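Side-chain contacts in putative cytochrome P450 YjiB (Bacillus subtilis subsp. subtilis, PDB 4RM4), which probably acts as a heme-dependent monooxygenase of the cytochrome P450 family, using heme iron to insert oxygen into organic substrates: residues A[149-154]-A[196-201]; A[200-205]-A[209-214]. All blocks are in the same frame, centred on the assembly; numbering follows the deposited sequence.

Contact 1. Residues A[149-154]-A[196-201]; sequences GVPSAH and AGIIEE
I198 on helix 177-204 meets G149 and P151 with two different branches of one side chain. The element order of the cytochrome P450 fold is consistent with these being the loop between helices E and F and the flank of helix G. Helix 138-147 ends in a Schellman motif whose C-prime residue is G149; the positive phi of 69° that this requires is one a residue lacking a beta carbon adopts readily. The side chain of I198 sets out toward the loop, and its first torsion splits the two branches. CG1 is anti to the carbonyl carbon (chi1 -72°), which carries it to the pyrrolidine ring, whereas CG2 is anti to the backbone N and comes up to the turn. P151 meets it with ring atom CD, 4.3 Å from I198 CG1, a loose apolar contact. V150, between them, starts out away from the helix, so the strip of loop lying against the helix consists of G149 and P151. No hydrogen bond joins the two segments, and they bury just 95 Å² together. Beyond P151 the chain runs on into helix 155-165. On the helix side, the adjacent I199 packs on L229 and I230 of helix 226-257. At the Schellman turn itself the meeting is methyl against carbonyl: I198 CG2 stands 4.1 Å from G149 O.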
loop_
_atom_site.group_PDB
_atom_site.type_symbol
_atom_site.label_atom_id
_atom_site.label_comp_id
_atom_site.label_asym_id
_atom_site.label_seq_id
_atom_site.Cartn_x
_atom_site.Cartn_y
_atom_site.Cartn_z
ATOM N N GLY A 149 13.084 -10.406 9.946
ATOM C CA GLY A 149 13.843 -11.250 10.853
ATOM C C GLY A 149 13.271 -11.329 12.255
ATOM O O GLY A 149 13.997 -11.590 13.217
ATOM N N VAL A 150 11.966 -11.116 12.379
ATOM C CA VAL A 150 11.300 -11.262 13.667
ATOM C C VAL A 150 11.397 -12.720 14.101
ATOM O O VAL A 150 10.954 -13.614 13.381
ATOM C CB VAL A 150 9.822 -10.850 13.577
ATOM C CG1 VAL A 150 9.106 -11.147 14.878
ATOM C CG2 VAL A 150 9.706 -9.372 13.226
ATOM N N PRO A 151 12.012 -12.976 15.264
ATOM C CA PRO A 151 12.126 -14.376 15.685
ATOM C C PRO A 151 10.743 -15.004 15.826
ATOM O O PRO A 151 9.821 -14.354 16.323
ATOM C CB PRO A 151 12.831 -14.280 17.043
ATOM C CG PRO A 151 12.519 -12.918 17.536
ATOM C CD PRO A 151 12.478 -12.045 16.306
ATOM N N SER A 152 10.605 -16.250 15.377
ATOM C CA SER A 152 9.305 -16.913 15.317
ATOM C C SER A 152 8.636 -17.021 16.685
ATOM O O SER A 152 7.407 -17.091 16.782
ATOM C CB SER A 152 9.426 -18.296 14.663
ATOM O OG SER A 152 10.372 -19.109 15.337
ATOM N N ALA A 153 9.442 -17.028 17.738
ATOM C CA ALA A 153 8.898 -17.093 19.090
ATOM C C ALA A 153 8.460 -15.720 19.613
ATOM O O ALA A 153 8.239 -15.550 20.809
ATOM C CB ALA A 153 9.891 -17.742 20.044
ATOM N N HIS A 154 8.320 -14.748 18.717
ATOM C CA HIS A 154 7.842 -13.422 19.115
ATOM C C HIS A 154 6.798 -12.862 18.157
ATOM O O HIS A 154 6.505 -11.665 18.163
ATOM C CB HIS A 154 9.006 -12.452 19.270
ATOM C CG HIS A 154 9.844 -12.719 20.481
ATOM N ND1 HIS A 154 9.294 -13.043 21.703
ATOM C CD2 HIS A 154 11.186 -12.729 20.657
ATOM C CE1 HIS A 154 10.263 -13.232 22.583
ATOM N NE2 HIS A 154 11.420 -13.050 21.973
ATOM N N ALA A 196 15.510 -2.441 17.746
ATOM C CA ALA A 196 16.868 -2.235 18.253
ATOM C C ALA A 196 17.472 -3.578 18.626
ATOM O O ALA A 196 18.621 -3.870 18.299
ATOM C CB ALA A 196 16.862 -1.296 19.462
ATOM N N GLY A 197 16.687 -4.395 19.316
ATOM C CA GLY A 197 17.134 -5.722 19.702
ATOM C C GLY A 197 17.461 -6.611 18.519
ATOM O O GLY A 197 18.494 -7.283 18.508
ATOM N N ILE A 198 16.575 -6.637 17.523
ATOM C CA ILE A 198 16.802 -7.468 16.337
ATOM C C ILE A 198 18.031 -6.988 15.576
ATOM O O ILE A 198 18.811 -7.793 15.065
ATOM C CB ILE A 198 15.596 -7.453 15.367
ATOM C CG1 ILE A 198 14.418 -8.247 15.931
ATOM C CG2 ILE A 198 15.993 -8.095 14.052
ATOM C CD1 ILE A 198 13.964 -7.832 17.281
ATOM N N ILE A 199 18.195 -5.670 15.490
ATOM C CA ILE A 199 19.364 -5.110 14.824
ATOM C C ILE A 199 20.663 -5.647 15.456
ATOM O O ILE A 199 21.575 -6.060 14.743
ATOM C CB ILE A 199 19.336 -3.568 14.800
ATOM C CG1 ILE A 199 18.303 -3.081 13.776
ATOM C CG2 ILE A 199 20.708 -3.011 14.461
ATOM C CD1 ILE A 199 17.952 -1.597 13.881
ATOM N N GLU A 200 20.743 -5.640 16.787
ATOM C CA GLU A 200 21.940 -6.137 17.473
ATOM C C GLU A 200 22.142 -7.617 17.179
ATOM O O GLU A 200 23.269 -8.089 16.969
ATOM C CB GLU A 200 21.809 -5.945 18.984
ATOM C CG GLU A 200 22.444 -4.682 19.520
ATOM C CD GLU A 200 23.909 -4.563 19.144
ATOM O OE1 GLU A 200 24.556 -5.601 18.883
ATOM O OE2 GLU A 200 24.422 -3.430 19.101
ATOM N N GLU A 201 21.040 -8.353 17.201
ATOM C CA GLU A 201 21.070 -9.779 16.910
ATOM C C GLU A 201 21.675 -10.036 15.539
ATOM O O GLU A 201 22.550 -10.882 15.394
ATOM C CB GLU A 201 19.660 -10.362 16.963
ATOM C CG GLU A 201 19.581 -11.829 16.579
ATOM C CD GLU A 201 20.234 -12.738 17.607
ATOM O OE1 GLU A 201 20.770 -12.225 18.615
ATOM O OE2 GLU A 201 20.206 -13.970 17.403
#

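Contact 2. Residues A[200-205]-A[209-214]; sequences EEKRNK and DIISIL
K202 lies along I211, S212 and D209 in succession, leaving one helix and reaching the start of the next. Its CB sits 3.9 Å from I211 CG2, and its CG comes closer to the same methyl, at 3.6 Å; the two side chains run at about a right angle. A bend at chi2 (-53°) then swings the chain past the serine hydroxyl, with K202 CD 3.5 Å from S212 OG. From there it is extended: CE rests 3.6 Å from D209 OD2, and NZ forms a long salt bridge of 3.9 Å with that same oxygen. A water also links the two charges, accepting from K202 NZ; its leg to OD2 is unusually short, so its exact position is doubtful. The carboxylate is gripped mainly from its own helix. S212 N donates to D209 OD1 at 2.8 Å and 162°, and S212 OG donates to D209 OD2 at 2.7 Å, each approaching from above the carboxylate plane. E207 N, in the connecting loop, is bonded to S212 OG as well, so the hydroxyl ties loop and cap together. Replacing D209 with an alanine would probably leave S212 N without its capping acceptor, S212 OG without one partner, and the K202 ammonium without this nearby carboxylate. The aspartate is thus the N-cap of helix 210-215, in a short loop connection between two successive helices whose place in the chain is consistent with the junction of helices G and H in the P450 fold.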
loop_
_atom_site.group_PDB
_atom_site.type_symbol
_atom_site.label_atom_id
_atom_site.label_comp_id
_atom_site.label_asym_id
_atom_site.label_seq_id
_atom_site.Cartn_x
_atom_site.Cartn_y
_atom_site.Cartn_z
ATOM N N GLU A 200 20.743 -5.640 16.787
ATOM C CA GLU A 200 21.940 -6.137 17.473
ATOM C C GLU A 200 22.142 -7.617 17.179
ATOM O O GLU A 200 23.269 -8.089 16.969
ATOM C CB GLU A 200 21.809 -5.945 18.984
ATOM C CG GLU A 200 22.444 -4.682 19.520
ATOM C CD GLU A 200 23.909 -4.563 19.144
ATOM O OE1 GLU A 200 24.556 -5.601 18.883
ATOM O OE2 GLU A 200 24.422 -3.430 19.101
ATOM N N GLU A 201 21.040 -8.353 17.201
ATOM C CA GLU A 201 21.070 -9.779 16.910
ATOM C C GLU A 201 21.675 -10.036 15.539
ATOM O O GLU A 201 22.550 -10.882 15.394
ATOM C CB GLU A 201 19.660 -10.362 16.963
ATOM C CG GLU A 201 19.581 -11.829 16.579
ATOM C CD GLU A 201 20.234 -12.738 17.607
ATOM O OE1 GLU A 201 20.770 -12.225 18.615
ATOM O OE2 GLU A 201 20.206 -13.970 17.403
ATOM N N LYS A 202 21.198 -9.301 14.533
ATOM C CA LYS A 202 21.639 -9.521 13.147
ATOM C C LYS A 202 23.086 -9.088 12.924
ATOM O O LYS A 202 23.764 -9.593 12.024
ATOM C CB LYS A 202 20.694 -8.855 12.135
ATOM C CG LYS A 202 19.244 -9.351 12.234
ATOM C CD LYS A 202 19.155 -10.864 12.165
ATOM C CE LYS A 202 17.715 -11.304 12.370
ATOM N NZ LYS A 202 17.552 -12.787 12.404
ATOM N N ARG A 203 23.570 -8.170 13.753
ATOM C CA ARG A 203 24.990 -7.841 13.743
ATOM C C ARG A 203 25.855 -9.046 14.097
ATOM O O ARG A 203 26.923 -9.228 13.527
ATOM C CB ARG A 203 25.302 -6.684 14.691
ATOM C CG ARG A 203 24.745 -5.365 14.201
ATOM C CD ARG A 203 25.244 -4.205 15.036
ATOM N NE ARG A 203 24.498 -2.972 14.776
ATOM C CZ ARG A 203 24.753 -2.141 13.772
ATOM N NH1 ARG A 203 25.726 -2.416 12.911
ATOM N NH2 ARG A 203 24.027 -1.039 13.622
ATOM N N ASN A 204 25.386 -9.857 15.036
ATOM C CA ASN A 204 26.136 -11.026 15.491
ATOM C C ASN A 204 25.886 -12.256 14.619
ATOM O O ASN A 204 26.800 -13.020 14.322
ATOM C CB ASN A 204 25.790 -11.333 16.952
ATOM C CG ASN A 204 26.507 -12.566 17.478
ATOM O OD1 ASN A 204 27.531 -12.984 16.935
ATOM N ND2 ASN A 204 25.968 -13.154 18.539
ATOM N N LYS A 205 24.635 -12.441 14.208
ATOM C CA LYS A 205 24.269 -13.582 13.387
ATOM C C LYS A 205 23.342 -13.162 12.249
ATOM O O LYS A 205 22.125 -13.300 12.356
ATOM C CB LYS A 205 23.577 -14.647 14.238
ATOM C CG LYS A 205 24.466 -15.304 15.281
ATOM C CD LYS A 205 23.656 -16.227 16.173
ATOM C CE LYS A 205 22.470 -15.489 16.759
ATOM N NZ LYS A 205 22.864 -14.215 17.431
ATOM N N ASP A 209 17.440 -11.708 5.795
ATOM C CA ASP A 209 16.351 -10.779 5.987
ATOM C C ASP A 209 16.821 -9.360 5.692
ATOM O O ASP A 209 18.013 -9.105 5.556
ATOM C CB ASP A 209 15.861 -10.864 7.421
ATOM C CG ASP A 209 16.972 -10.600 8.414
ATOM O OD1 ASP A 209 17.135 -9.439 8.840
ATOM O OD2 ASP A 209 17.695 -11.554 8.744
ATOM N N ILE A 210 15.869 -8.442 5.606
ATOM C CA ILE A 210 16.151 -7.040 5.298
ATOM C C ILE A 210 17.103 -6.400 6.318
ATOM O O ILE A 210 17.977 -5.625 5.954
ATOM C CB ILE A 210 14.833 -6.228 5.286
ATOM C CG1 ILE A 210 14.026 -6.529 4.013
ATOM C CG2 ILE A 210 15.108 -4.721 5.412
ATOM C CD1 ILE A 210 12.635 -5.897 3.999
ATOM N N ILE A 211 16.904 -6.711 7.595
ATOM C CA ILE A 211 17.723 -6.111 8.654
ATOM C C ILE A 211 19.185 -6.558 8.537
ATOM O O ILE A 211 20.096 -5.740 8.645
ATOM C CB ILE A 211 17.131 -6.336 10.066
ATOM C CG1 ILE A 211 15.927 -5.411 10.273
ATOM C CG2 ILE A 211 18.179 -6.033 11.152
ATOM C CD1 ILE A 211 15.110 -5.699 11.525
ATOM N N SER A 212 19.400 -7.849 8.295
ATOM C CA SER A 212 20.742 -8.362 8.027
ATOM C C SER A 212 21.388 -7.606 6.875
ATOM O O SER A 212 22.546 -7.187 6.949
ATOM C CB SER A 212 20.694 -9.857 7.695
ATOM O OG SER A 212 20.266 -10.620 8.811
ATOM N N ILE A 213 20.631 -7.447 5.798
ATOM C CA ILE A 213 21.133 -6.779 4.604
ATOM C C ILE A 213 21.585 -5.345 4.897
ATOM O O ILE A 213 22.643 -4.920 4.449
ATOM C CB ILE A 213 20.082 -6.815 3.480
ATOM C CG1 ILE A 213 19.868 -8.259 3.016
ATOM C CG2 ILE A 213 20.512 -5.958 2.304
ATOM C CD1 ILE A 213 18.677 -8.431 2.080
ATOM N N LEU A 214 20.796 -4.613 5.673
ATOM C CA LEU A 214 21.090 -3.212 5.939
ATOM C C LEU A 214 22.117 -3.003 7.065
ATOM O O LEU A 214 22.606 -1.889 7.254
ATOM C CB LEU A 214 19.800 -2.433 6.204
ATOM C CG LEU A 214 18.861 -2.435 4.993
ATOM C CD1 LEU A 214 17.517 -1.818 5.327
ATOM C CD2 LEU A 214 19.485 -1.746 3.797
HETATM O O HOH W 1 16.521 -13.183 10.074
#

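In the fold
Both contacts use the C-terminal part of helix 177-204, and their centres lie 9 Å apart. Contact 1 is partly buried and purely packing, a helix flank against an interhelical loop; contact 2 is the more buried, adds charge and capping bonds to its apolar part, and buries the larger area. They join directly: I198 CG2 packs on I211 CD1 at 3.6 Å, while G149 N lies 3.8 Å from D209 CB. The end of helix 138-147 therefore adjoins the start of helix 210-215, where L147 and I210 are also bonded through their backbones. I211 continues inward to C233 of helix 226-257. Neither contact belongs to an annotated site.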